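Local atomic coordinates of single-stranded DNA specific exonuclease RecJ (Thermus thermophilus, PDB entry 2ZXR), a protein that degrades single-stranded DNA in the 5' to 3' direction with the help of divalent metal ions, and has no detectable activity on single-stranded RNA. Residues E557-P562 / A575-L580; L547-R552 / A585-G590; A538-P543 / P595-R600; R632-A637 / G644-A649; L589-R594 / V601-G606. All blocks are in the same frame, centred on the assembly; numbering follows the deposited sequence.

Overall arrangement
All five interactions lie in the C-terminal family region of RecJ, away from the annotated metal sites. Four reach one parallel sheet, ordered 541-543, 601-603, 587-588, 558-560, 578-579. Interaction 1 pairs the last two strands. Interaction 2 lays helix 546-554 over strand 587-588, its centre about 8 Å from that of interaction 1. Interaction 5 follows the chain leaving strand 587-588, where it passes the end of strand 601-603 and the residues after it. Along the chain, interactions 1 and 2 fall within the span of interaction 3, and interaction 5 crosses it. Interaction 4 comes last, pairing helices 624-639 and 643-655. Together they tie a parallel alpha/beta sheet to its helices.

Interaction 1 (E557-P562 / A575-L580); sequences EGVYVP and AGFRLL
Val559 is held by two backbone hydrogen bonds to 578-580, one through its N-H and one through its carbonyl O. The N-H points almost straight at Arg578 O, with N and O 2.8 Å apart and an N-H...O angle of 173°. The carbonyl O takes a hydrogen bond from Leu580 N at 2.7 Å. That donor lies above the carbonyl plane, and the bond is more bent. Val559 thus pairs in parallel with Leu579, whose CA also lies 3.2 Å from Val559 O in a CA-H...O contact.

The side chain of Arg578 can be followed outward along Gly558. CB is near both Glu557 O and Gly558 CA. CG stays beside Gly558 CA. CD comes 3.9 Å from that same CA. NH2, at the tip, ends 3.8 Å from Gly558 N without a hydrogen bond. CG lies anti to the backbone N (chi1 -178°) and the chain is extended from there, which keeps it alongside the glycine. Leu580 CD1 sits over one face of the guanidinium and also touches Gly558 CA. A water joins Glu557 O to Arg578 N.

On the face that carries Val559 and Leu579 the contact is apolar. Val559 CG2 packs on Phe577 CB at 3.9 Å, and Val561 CG2 meets Leu579 CD1 at 3.7 Å. Ala572 of helix 566-573 touches Val561, Phe577 and Leu579. Gly576, with its positive phi, closes that helix in a Schellman motif. The whole is a beta-alpha-beta unit: strand 558-560, helix 566-573, then the parallel edge strand 578-579.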
# COMPACT_ATOMS: atom_id res chain seq x y z
N GLU A 557 37.78 32.81 -6.45
CA GLU A 557 37.27 31.68 -7.21
C GLU A 557 36.35 32.19 -8.34
O GLU A 557 35.56 33.11 -8.13
CB GLU A 557 36.50 30.72 -6.29
CG GLU A 557 36.09 29.40 -6.96
CD GLU A 557 35.67 28.31 -5.96
OE1 GLU A 557 36.20 28.29 -4.82
OE2 GLU A 557 34.83 27.46 -6.32
N GLY A 558 36.50 31.63 -9.53
CA GLY A 558 35.63 32.04 -10.62
C GLY A 558 34.20 31.80 -10.15
O GLY A 558 33.88 30.70 -9.71
N VAL A 559 33.36 32.84 -10.24
CA VAL A 559 31.98 32.75 -9.78
C VAL A 559 30.91 33.42 -10.63
O VAL A 559 31.15 34.43 -11.31
CB VAL A 559 31.83 33.32 -8.36
CG1 VAL A 559 32.74 32.58 -7.43
CG2 VAL A 559 32.16 34.80 -8.35
N TYR A 560 29.71 32.85 -10.54
CA TYR A 560 28.56 33.36 -11.24
C TYR A 560 27.52 33.91 -10.28
O TYR A 560 27.16 33.25 -9.30
CB TYR A 560 27.94 32.25 -12.11
CG TYR A 560 26.52 32.52 -12.56
CD1 TYR A 560 25.46 31.79 -12.02
CD2 TYR A 560 26.23 33.49 -13.54
CE1 TYR A 560 24.14 32.00 -12.43
CE2 TYR A 560 24.90 33.72 -13.96
CZ TYR A 560 23.86 32.97 -13.39
OH TYR A 560 22.56 33.16 -13.78
N VAL A 561 27.07 35.13 -10.54
CA VAL A 561 26.03 35.78 -9.76
C VAL A 561 25.00 36.18 -10.82
O VAL A 561 25.31 36.94 -11.75
CB VAL A 561 26.52 37.09 -9.07
CG1 VAL A 561 25.37 37.73 -8.29
CG2 VAL A 561 27.67 36.78 -8.12
N PRO A 562 23.77 35.66 -10.72
CA PRO A 562 22.73 35.99 -11.72
C PRO A 562 22.38 37.47 -11.87
O PRO A 562 22.44 38.24 -10.91
CB PRO A 562 21.53 35.15 -11.26
CG PRO A 562 21.75 35.00 -9.80
CD PRO A 562 23.24 34.76 -9.68
N ALA A 575 33.34 44.51 -5.01
CA ALA A 575 34.11 43.71 -4.06
C ALA A 575 35.18 42.87 -4.76
O ALA A 575 35.88 42.10 -4.12
CB ALA A 575 33.18 42.81 -3.26
N GLY A 576 35.27 43.00 -6.07
CA GLY A 576 36.27 42.27 -6.83
C GLY A 576 36.12 40.78 -7.13
O GLY A 576 37.13 40.09 -7.35
N PHE A 577 34.89 40.25 -7.16
CA PHE A 577 34.73 38.82 -7.47
C PHE A 577 35.13 38.57 -8.91
O PHE A 577 34.99 39.45 -9.77
CB PHE A 577 33.27 38.37 -7.31
CG PHE A 577 32.78 38.30 -5.88
CD1 PHE A 577 31.57 37.69 -5.59
CD2 PHE A 577 33.54 38.83 -4.84
CE1 PHE A 577 31.11 37.60 -4.28
CE2 PHE A 577 33.10 38.75 -3.53
CZ PHE A 577 31.88 38.13 -3.24
N ARG A 578 35.64 37.37 -9.17
CA ARG A 578 36.02 36.99 -10.51
C ARG A 578 34.72 36.46 -11.18
O ARG A 578 34.48 35.25 -11.26
CB ARG A 578 37.11 35.90 -10.47
CG ARG A 578 37.61 35.46 -11.85
CD ARG A 578 38.61 34.28 -11.80
NE ARG A 578 38.73 33.67 -13.12
CZ ARG A 578 38.91 32.38 -13.37
NH1 ARG A 578 38.99 31.97 -14.64
NH2 ARG A 578 39.03 31.49 -12.38
N LEU A 579 33.88 37.39 -11.62
CA LEU A 579 32.60 37.09 -12.27
C LEU A 579 32.72 36.37 -13.60
O LEU A 579 33.50 36.77 -14.47
CB LEU A 579 31.79 38.35 -12.49
CG LEU A 579 31.09 38.91 -11.26
CD1 LEU A 579 30.18 37.84 -10.68
CD2 LEU A 579 32.13 39.37 -10.23
N LEU A 580 31.92 35.31 -13.75
CA LEU A 580 31.90 34.50 -14.96
C LEU A 580 30.48 34.04 -15.29
O LEU A 580 29.58 34.11 -14.46
CB LEU A 580 32.78 33.25 -14.76
CG LEU A 580 34.31 33.35 -14.61
CD1 LEU A 580 34.83 32.00 -14.13
CD2 LEU A 580 34.97 33.73 -15.96
O HOH W 1 35.75 35.59 -6.97
O HOH W 2 28.61 35.97 -13.24

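Interaction 2 (L547-R552 / A585-G590); sequences LEALAR and AGLWLG
Ala549 and Leu589 make the closest apolar pair of the contact, with Ala549 CB 3.7 Å from Leu589 CD2. The other branch of the leucine, CD1, meets Leu550 CD2 at 4.3 Å. Leu587 sets CD2 against the helix carbonyl, 3.6 Å from Ala549 O. Its apolar contact, CD1 to Ala549 CB, is looser at 4.4 Å.

The charged side chain that takes part is Arg552. It meets Leu587 without a polar bond: Arg552 CB lies 4.4 Å from Leu587 CD2, and Leu587 CD1 sits over one face of the guanidinium. The N-H groups are used on acids outside the two segments. NH1 makes a salt bridge with Glu602, and NE makes one with Glu557. These two acids belong to the chain on the two flanks of strand 587-588, so the arginine reaches over that strand.

No hydrogen bond joins the two segments. Helix 546-554 is therefore held on strand 587-588 by small and branched apolar groups. The directional part of the attachment comes from Arg552 and its two acids, which probably offset much of its charge.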
# COMPACT_ATOMS: atom_id res chain seq x y z
N LEU A 547 27.80 31.20 3.41
CA LEU A 547 29.03 31.67 4.06
C LEU A 547 30.24 31.07 3.36
O LEU A 547 31.18 31.78 3.02
CB LEU A 547 29.05 31.28 5.54
CG LEU A 547 27.92 31.85 6.38
CD1 LEU A 547 27.98 31.26 7.78
CD2 LEU A 547 28.02 33.37 6.42
N GLU A 548 30.23 29.76 3.17
CA GLU A 548 31.36 29.12 2.50
C GLU A 548 31.55 29.65 1.09
O GLU A 548 32.67 29.90 0.67
CB GLU A 548 31.20 27.61 2.45
CG GLU A 548 31.43 26.92 3.77
CD GLU A 548 31.31 25.41 3.65
OE1 GLU A 548 31.91 24.84 2.72
OE2 GLU A 548 30.61 24.81 4.50
N ALA A 549 30.46 29.83 0.36
CA ALA A 549 30.55 30.31 -1.01
C ALA A 549 31.18 31.70 -1.10
O ALA A 549 32.01 31.96 -1.98
CB ALA A 549 29.16 30.30 -1.68
N LEU A 550 30.75 32.60 -0.21
CA LEU A 550 31.25 33.97 -0.23
C LEU A 550 32.72 34.04 0.13
O LEU A 550 33.44 34.86 -0.41
CB LEU A 550 30.41 34.86 0.71
CG LEU A 550 28.97 35.12 0.21
CD1 LEU A 550 28.15 35.77 1.30
CD2 LEU A 550 29.00 35.97 -1.05
N ALA A 551 33.16 33.17 1.03
CA ALA A 551 34.57 33.15 1.42
C ALA A 551 35.42 32.81 0.19
O ALA A 551 36.42 33.47 -0.09
CB ALA A 551 34.82 32.11 2.53
N ARG A 552 35.00 31.80 -0.57
CA ARG A 552 35.74 31.39 -1.75
C ARG A 552 35.69 32.45 -2.85
O ARG A 552 36.66 32.64 -3.58
CB ARG A 552 35.22 30.04 -2.25
CG ARG A 552 35.65 28.91 -1.32
CD ARG A 552 34.85 27.60 -1.49
NE ARG A 552 34.86 27.07 -2.85
CZ ARG A 552 34.35 25.89 -3.22
NH1 ARG A 552 34.41 25.52 -4.50
NH2 ARG A 552 33.81 25.07 -2.32
N ALA A 585 31.72 29.14 -14.75
CA ALA A 585 32.03 29.24 -13.32
C ALA A 585 31.68 27.90 -12.62
O ALA A 585 30.61 27.33 -12.82
CB ALA A 585 31.22 30.34 -12.69
N GLY A 586 32.60 27.41 -11.79
CA GLY A 586 32.32 26.20 -11.05
C GLY A 586 31.62 26.51 -9.72
O GLY A 586 31.31 25.60 -8.93
N LEU A 587 31.36 27.79 -9.45
CA LEU A 587 30.69 28.21 -8.22
C LEU A 587 29.56 29.18 -8.54
O LEU A 587 29.78 30.16 -9.26
CB LEU A 587 31.68 28.90 -7.28
CG LEU A 587 31.08 29.35 -5.96
CD1 LEU A 587 30.83 28.10 -5.09
CD2 LEU A 587 32.00 30.34 -5.24
N TRP A 588 28.36 28.93 -8.01
CA TRP A 588 27.22 29.81 -8.30
C TRP A 588 26.67 30.39 -7.03
O TRP A 588 26.63 29.72 -5.99
CB TRP A 588 26.09 29.04 -9.02
CG TRP A 588 26.40 28.47 -10.41
CD1 TRP A 588 27.53 28.67 -11.16
CD2 TRP A 588 25.54 27.63 -11.20
NE1 TRP A 588 27.42 28.02 -12.38
CE2 TRP A 588 26.21 27.37 -12.42
CE3 TRP A 588 24.27 27.08 -11.00
CZ2 TRP A 588 25.65 26.58 -13.44
CZ3 TRP A 588 23.71 26.29 -12.02
CH2 TRP A 588 24.40 26.06 -13.21
N LEU A 589 26.22 31.64 -7.10
CA LEU A 589 25.66 32.29 -5.93
C LEU A 589 24.17 32.49 -6.13
O LEU A 589 23.51 33.15 -5.35
CB LEU A 589 26.34 33.64 -5.72
CG LEU A 589 27.84 33.60 -5.45
CD1 LEU A 589 28.36 35.02 -5.24
CD2 LEU A 589 28.11 32.75 -4.22
N GLY A 590 23.65 31.93 -7.22
CA GLY A 590 22.25 32.07 -7.52
C GLY A 590 21.95 31.11 -8.64
O GLY A 590 22.84 30.37 -9.09

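Interaction 3 (A538-P543 / P595-R600); sequences APFAYP and PVLGRR
Arg600 and Tyr542 carry the charged part of the contact. The guanidinium lies flat on one face of the tyrosine ring, with centres 3.8 Å apart and planes at 19°. CZ stands over the ring centre, so the pair is both a stack and a cation-pi interaction. NE comes closest, 3.4 Å from Tyr542 CE1, and CD follows at 3.7 Å from the same atom. The arginine starts out pointing away from 538-543. The bend at its second torsion (chi2 -63°) brings its end back across the tyrosine.

A CH-pi contact joins Phe540 and Leu597. Leu597 CD2 sits over the face of the phenylalanine, 4.0 Å from the ring centroid and shifted toward the CZ end. Val596 O lies obliquely to the ring, 4.3 Å from Phe540 CE1.

The backbones meet through a CA-H...O contact, Arg600 CA to Phe540 O at 3.1 Å. No hydrogen bond links the two segments. This is a surface contact, with Leu597 and Arg600 exposed.

In the fold, 595-600 is the loop that leads into strand 601-603. Phe540, just before edge strand 541-543, makes a backbone bond to Val601, and Tyr542 within it bonds to Val601 and Val603. Ser647 OG of helix 643-655 is hydrogen-bonded to the backbone N of both Phe540 and Ala541. Tyr542 also touches Pro643 at the start of that helix, and Arg599 NH1 bonds to Pro582 O.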
# COMPACT_ATOMS: atom_id res chain seq x y z
N ALA A 538 20.99 11.95 -11.31
CA ALA A 538 22.45 11.97 -11.30
C ALA A 538 22.76 13.44 -10.98
O ALA A 538 22.37 14.32 -11.73
CB ALA A 538 23.01 11.59 -12.68
N PRO A 539 23.46 13.70 -9.87
CA PRO A 539 23.77 15.09 -9.49
C PRO A 539 24.73 15.86 -10.38
O PRO A 539 25.61 15.29 -10.99
CB PRO A 539 24.29 14.94 -8.06
CG PRO A 539 24.97 13.61 -8.07
CD PRO A 539 24.13 12.73 -8.98
N PHE A 540 24.51 17.18 -10.48
CA PHE A 540 25.37 18.07 -11.25
C PHE A 540 25.50 19.38 -10.47
O PHE A 540 26.47 20.13 -10.63
CB PHE A 540 24.83 18.30 -12.68
CG PHE A 540 23.59 19.17 -12.74
CD1 PHE A 540 23.69 20.56 -12.72
CD2 PHE A 540 22.31 18.59 -12.75
CE1 PHE A 540 22.53 21.37 -12.71
CE2 PHE A 540 21.15 19.37 -12.75
CZ PHE A 540 21.26 20.77 -12.72
N ALA A 541 24.54 19.66 -9.59
CA ALA A 541 24.57 20.87 -8.78
C ALA A 541 24.68 20.46 -7.29
O ALA A 541 23.84 19.71 -6.77
CB ALA A 541 23.32 21.69 -9.04
N TYR A 542 25.72 20.98 -6.64
CA TYR A 542 26.03 20.67 -5.26
C TYR A 542 25.88 21.83 -4.31
O TYR A 542 26.68 22.76 -4.33
CB TYR A 542 27.45 20.13 -5.16
CG TYR A 542 27.62 18.84 -5.93
CD1 TYR A 542 27.59 18.82 -7.32
CD2 TYR A 542 27.77 17.62 -5.25
CE1 TYR A 542 27.71 17.62 -8.02
CE2 TYR A 542 27.87 16.42 -5.94
CZ TYR A 542 27.84 16.43 -7.32
OH TYR A 542 27.94 15.24 -7.98
N PRO A 543 24.84 21.78 -3.45
CA PRO A 543 24.58 22.85 -2.48
C PRO A 543 25.77 23.11 -1.59
O PRO A 543 26.39 22.17 -1.07
CB PRO A 543 23.38 22.32 -1.67
CG PRO A 543 22.65 21.49 -2.66
CD PRO A 543 23.77 20.77 -3.42
N PRO A 595 18.63 26.39 -18.37
CA PRO A 595 19.56 25.30 -18.07
C PRO A 595 21.02 25.46 -18.51
O PRO A 595 21.33 26.06 -19.55
CB PRO A 595 18.89 24.08 -18.71
CG PRO A 595 17.90 24.66 -19.68
CD PRO A 595 17.41 25.89 -19.01
N VAL A 596 21.90 24.93 -17.66
CA VAL A 596 23.32 24.93 -17.91
C VAL A 596 23.77 23.54 -17.43
O VAL A 596 24.04 23.35 -16.24
CB VAL A 596 24.04 26.03 -17.12
CG1 VAL A 596 25.52 26.04 -17.48
CG2 VAL A 596 23.41 27.39 -17.44
N LEU A 597 23.79 22.59 -18.35
CA LEU A 597 24.14 21.20 -18.04
C LEU A 597 25.55 20.83 -18.49
O LEU A 597 26.22 21.62 -19.15
CB LEU A 597 23.10 20.26 -18.66
CG LEU A 597 21.65 20.52 -18.19
CD1 LEU A 597 20.69 19.50 -18.79
CD2 LEU A 597 21.59 20.44 -16.66
N GLY A 598 26.00 19.62 -18.14
CA GLY A 598 27.36 19.23 -18.48
C GLY A 598 28.26 20.24 -17.77
O GLY A 598 29.19 20.81 -18.34
N ARG A 599 27.97 20.42 -16.49
CA ARG A 599 28.65 21.39 -15.65
C ARG A 599 29.40 20.85 -14.44
O ARG A 599 30.63 20.86 -14.41
CB ARG A 599 27.62 22.42 -15.14
CG ARG A 599 27.21 23.46 -16.15
CD ARG A 599 28.18 24.63 -16.12
NE ARG A 599 29.57 24.20 -16.23
CZ ARG A 599 30.61 24.91 -15.81
NH1 ARG A 599 30.40 26.10 -15.26
NH2 ARG A 599 31.85 24.44 -15.93
N ARG A 600 28.63 20.39 -13.47
CA ARG A 600 29.15 19.91 -12.19
C ARG A 600 29.62 21.18 -11.49
O ARG A 600 30.76 21.65 -11.67
CB ARG A 600 30.30 18.93 -12.35
CG ARG A 600 30.45 17.97 -11.15
CD ARG A 600 30.79 18.69 -9.83
NE ARG A 600 31.03 17.75 -8.72
CZ ARG A 600 31.44 18.11 -7.50
NH1 ARG A 600 31.62 17.19 -6.56
NH2 ARG A 600 31.65 19.39 -7.20

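Interaction 4 (R632-A637 / G644-A649); sequences RRLLFA and GLFSEA
Leu645 and Ala637 meet near the turn of a helical hairpin. Segments 632-637 and 644-649, of helices 624-639 and 643-655, run roughly antiparallel, with 153° between their directions and axes 8.4 Å apart at closest. Leu645 CB lies 3.8 Å from Ala637 CB. Its CD2 lies obliquely to the guanidinium of Arg633, 4.0 Å from NH2.

Phe646 comes next and packs tightly. Its backbone N is 3.3 Å from Ala637 CB. The ring presents its edge to Leu634 O, which lies in the ring plane 3.7 Å from CD1. CE1 also touches Leu634 CD2. The ring goes on to meet Ala541 and Pro543 of the edge strand.

Glu648 has CG anti to its backbone N (chi1 175°) and an extended chain. Its OE1 forms a long salt bridge with Arg633 NH2, at 3.8 Å. A water gives hydrogen bonds to Glu648 OE1 and Leu645 O and accepts a weak one from Arg633 NE. The main partners lie outside: Arg633 NH1 pairs with Asp432, and Glu648 OE2 takes a hydrogen bond from Leu12 N.

Ala649 touches both Leu634 and Arg633. Its CB stands 3.7 Å from Leu634 CD2 and 4.0 Å from Arg633 CB.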
# COMPACT_ATOMS: atom_id res chain seq x y z
N ARG A 632 9.82 24.92 -2.75
CA ARG A 632 9.98 24.26 -1.46
C ARG A 632 10.98 23.10 -1.59
O ARG A 632 11.79 22.83 -0.68
CB ARG A 632 8.60 23.76 -0.99
CG ARG A 632 8.60 22.78 0.17
CD ARG A 632 7.43 21.79 -0.04
NE ARG A 632 6.27 22.51 -0.53
CZ ARG A 632 5.26 21.98 -1.21
NH1 ARG A 632 5.23 20.69 -1.50
NH2 ARG A 632 4.32 22.78 -1.66
N ARG A 633 10.93 22.39 -2.72
CA ARG A 633 11.88 21.29 -2.96
C ARG A 633 13.30 21.85 -3.03
O ARG A 633 14.21 21.33 -2.38
CB ARG A 633 11.62 20.59 -4.29
CG ARG A 633 10.90 19.28 -4.18
CD ARG A 633 11.63 18.29 -3.31
NE ARG A 633 11.82 17.05 -4.03
CZ ARG A 633 10.84 16.26 -4.45
NH1 ARG A 633 9.57 16.57 -4.22
NH2 ARG A 633 11.14 15.16 -5.10
N LEU A 634 13.49 22.91 -3.81
CA LEU A 634 14.81 23.53 -3.96
C LEU A 634 15.39 23.92 -2.62
O LEU A 634 16.52 23.56 -2.29
CB LEU A 634 14.75 24.78 -4.86
CG LEU A 634 14.85 24.60 -6.37
CD1 LEU A 634 14.69 25.96 -7.06
CD2 LEU A 634 16.19 23.98 -6.73
N LEU A 635 14.61 24.67 -1.84
CA LEU A 635 15.04 25.10 -0.52
C LEU A 635 15.33 23.93 0.38
O LEU A 635 16.30 23.96 1.13
CB LEU A 635 13.97 25.96 0.16
CG LEU A 635 13.89 27.45 -0.17
CD1 LEU A 635 15.23 28.14 0.18
CD2 LEU A 635 13.58 27.61 -1.62
N PHE A 636 14.47 22.90 0.34
CA PHE A 636 14.67 21.73 1.20
C PHE A 636 15.96 21.02 0.83
O PHE A 636 16.77 20.73 1.71
CB PHE A 636 13.50 20.73 1.09
CG PHE A 636 13.75 19.43 1.82
CD1 PHE A 636 13.64 19.36 3.21
CD2 PHE A 636 14.16 18.30 1.11
CE1 PHE A 636 13.95 18.17 3.89
CE2 PHE A 636 14.47 17.10 1.78
CZ PHE A 636 14.36 17.04 3.18
N ALA A 637 16.15 20.71 -0.46
CA ALA A 637 17.36 20.02 -0.90
C ALA A 637 18.60 20.88 -0.67
O ALA A 637 19.68 20.34 -0.41
CB ALA A 637 17.27 19.62 -2.38
N GLY A 644 21.42 15.16 -5.39
CA GLY A 644 20.47 14.57 -6.33
C GLY A 644 19.12 15.27 -6.40
O GLY A 644 18.65 15.58 -7.50
N LEU A 645 18.51 15.53 -5.24
CA LEU A 645 17.20 16.20 -5.13
C LEU A 645 17.27 17.65 -5.56
O LEU A 645 16.36 18.19 -6.18
CB LEU A 645 16.70 16.11 -3.68
CG LEU A 645 16.25 14.69 -3.29
CD1 LEU A 645 16.12 14.51 -1.78
CD2 LEU A 645 14.93 14.41 -4.01
N PHE A 646 18.37 18.30 -5.22
CA PHE A 646 18.55 19.70 -5.57
C PHE A 646 18.71 19.79 -7.08
O PHE A 646 18.10 20.64 -7.73
CB PHE A 646 19.81 20.24 -4.91
CG PHE A 646 20.03 21.67 -5.17
CD1 PHE A 646 19.25 22.63 -4.54
CD2 PHE A 646 21.01 22.08 -6.07
CE1 PHE A 646 19.44 23.96 -4.81
CE2 PHE A 646 21.19 23.42 -6.34
CZ PHE A 646 20.41 24.35 -5.71
N SER A 647 19.54 18.89 -7.63
CA SER A 647 19.77 18.85 -9.07
C SER A 647 18.45 18.56 -9.78
O SER A 647 18.13 19.18 -10.79
CB SER A 647 20.77 17.75 -9.45
OG SER A 647 22.09 18.05 -9.02
N GLU A 648 17.68 17.61 -9.26
CA GLU A 648 16.43 17.26 -9.90
C GLU A 648 15.48 18.44 -9.87
O GLU A 648 14.83 18.77 -10.87
CB GLU A 648 15.79 16.06 -9.19
CG GLU A 648 14.43 15.72 -9.74
CD GLU A 648 13.78 14.56 -9.02
OE1 GLU A 648 13.80 14.54 -7.76
OE2 GLU A 648 13.25 13.67 -9.72
N ALA A 649 15.41 19.05 -8.69
CA ALA A 649 14.54 20.19 -8.46
C ALA A 649 14.92 21.37 -9.35
O ALA A 649 14.06 22.15 -9.78
CB ALA A 649 14.62 20.60 -7.00
O HOH W 3 13.72 16.99 -6.27

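Interaction 5 (L589-R594 / V601-G606); sequences LGLPPR and VEVALG
Leu591 and Leu605 both carry CG beside the backbone N, anti to the carbonyl carbon (chi1 -49° and -63°). In both, CD1 continues the chain and the other branch, CD2, turns to the partner. The two CD2 methyls meet at 3.9 Å. Leu605 starts out pointing away from 589-594, and only its end comes back to Leu591. Leu591 CG is next, 4.1 Å from Leu605 CD2. Val603, two residues before Leu605, also takes part. Its CG1, anti to its own backbone N, reaches Leu591 CD2 at 4.2 Å, and the two side chains cross at about a right angle.

The backbones are close but not bonded. Leu589 C lies 3.1 Å from Ala604 O. Gly590 N is 3.4 Å from that same oxygen, but the angle is too poor for a hydrogen bond. Leu589 O faces Leu605 O, an acceptor against an acceptor. The regular ladder therefore gives way here. Just before, Trp588 still makes backbone bonds to Glu602 and Ala604. Leu589 and Ala604 meet more loosely, Leu589 CD2 to Ala604 CB at 4.4 Å.

The contact is mostly buried and sits where strands 587-588 and 601-603 run out. Ala604 rests on Ala549 of helix 546-554, and Leu589 touches Val561 and Phe577. Leu591 packs on Leu634 of helix 624-639 and on Tyr653 of helix 643-655. Val603 touches Phe646 of the latter, and Leu605 N is hydrogen-bonded to Tyr638 OH of the former. The sheet is thus joined to helices from both earlier and later in the chain.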
# COMPACT_ATOMS: atom_id res chain seq x y z
N LEU A 589 26.22 31.64 -7.10
CA LEU A 589 25.66 32.29 -5.93
C LEU A 589 24.17 32.49 -6.13
O LEU A 589 23.51 33.15 -5.35
CB LEU A 589 26.34 33.64 -5.72
CG LEU A 589 27.84 33.60 -5.45
CD1 LEU A 589 28.36 35.02 -5.24
CD2 LEU A 589 28.11 32.75 -4.22
N GLY A 590 23.65 31.93 -7.22
CA GLY A 590 22.25 32.07 -7.52
C GLY A 590 21.95 31.11 -8.64
O GLY A 590 22.84 30.37 -9.09
N LEU A 591 20.71 31.14 -9.11
CA LEU A 591 20.26 30.24 -10.15
C LEU A 591 20.22 30.87 -11.54
O LEU A 591 19.67 31.96 -11.71
CB LEU A 591 18.86 29.71 -9.80
CG LEU A 591 18.68 29.16 -8.38
CD1 LEU A 591 17.26 28.63 -8.20
CD2 LEU A 591 19.68 28.06 -8.14
N PRO A 592 20.80 30.20 -12.54
CA PRO A 592 20.71 30.84 -13.85
C PRO A 592 19.27 30.80 -14.38
O PRO A 592 18.43 30.03 -13.90
CB PRO A 592 21.69 30.04 -14.71
CG PRO A 592 21.89 28.76 -13.99
CD PRO A 592 21.79 29.11 -12.53
N PRO A 593 18.96 31.65 -15.36
CA PRO A 593 17.61 31.68 -15.93
C PRO A 593 17.24 30.44 -16.74
O PRO A 593 16.09 30.00 -16.72
CB PRO A 593 17.63 32.95 -16.77
CG PRO A 593 19.06 33.01 -17.25
CD PRO A 593 19.81 32.69 -15.97
N ARG A 594 18.21 29.89 -17.47
CA ARG A 594 17.96 28.72 -18.29
C ARG A 594 18.95 27.62 -17.98
O ARG A 594 20.00 27.86 -17.42
CB ARG A 594 18.02 29.11 -19.77
CG ARG A 594 16.85 30.00 -20.18
CD ARG A 594 17.16 30.91 -21.35
NE ARG A 594 18.26 31.83 -21.05
CZ ARG A 594 19.52 31.63 -21.43
NH1 ARG A 594 19.84 30.56 -22.15
NH2 ARG A 594 20.45 32.50 -21.09
N VAL A 601 28.72 21.74 -10.70
CA VAL A 601 28.99 22.98 -10.02
C VAL A 601 28.55 22.97 -8.57
O VAL A 601 27.81 22.08 -8.13
CB VAL A 601 28.28 24.14 -10.74
CG1 VAL A 601 28.83 24.29 -12.15
CG2 VAL A 601 26.76 23.87 -10.80
N GLU A 602 29.02 23.97 -7.82
CA GLU A 602 28.65 24.11 -6.42
C GLU A 602 27.75 25.32 -6.39
O GLU A 602 28.06 26.36 -6.98
CB GLU A 602 29.89 24.31 -5.56
CG GLU A 602 30.73 23.06 -5.54
CD GLU A 602 31.90 23.19 -4.63
OE1 GLU A 602 33.02 23.37 -5.15
OE2 GLU A 602 31.71 23.14 -3.39
N VAL A 603 26.61 25.16 -5.73
CA VAL A 603 25.64 26.22 -5.71
C VAL A 603 25.25 26.69 -4.34
O VAL A 603 24.98 25.89 -3.45
CB VAL A 603 24.37 25.78 -6.47
CG1 VAL A 603 23.36 26.92 -6.53
CG2 VAL A 603 24.76 25.30 -7.86
N ALA A 604 25.26 28.00 -4.18
CA ALA A 604 24.88 28.61 -2.92
C ALA A 604 23.74 29.56 -3.30
O ALA A 604 23.61 29.98 -4.45
CB ALA A 604 26.06 29.39 -2.33
N LEU A 605 22.89 29.88 -2.33
CA LEU A 605 21.80 30.80 -2.59
C LEU A 605 22.06 31.98 -1.70
O LEU A 605 22.34 33.10 -2.15
CB LEU A 605 20.47 30.18 -2.20
CG LEU A 605 20.06 28.94 -2.98
CD1 LEU A 605 18.81 28.35 -2.32
CD2 LEU A 605 19.84 29.30 -4.45
N GLY A 606 21.98 31.68 -0.42
CA GLY A 606 22.20 32.69 0.59
C GLY A 606 21.52 32.41 1.91
O GLY A 606 21.16 31.26 2.24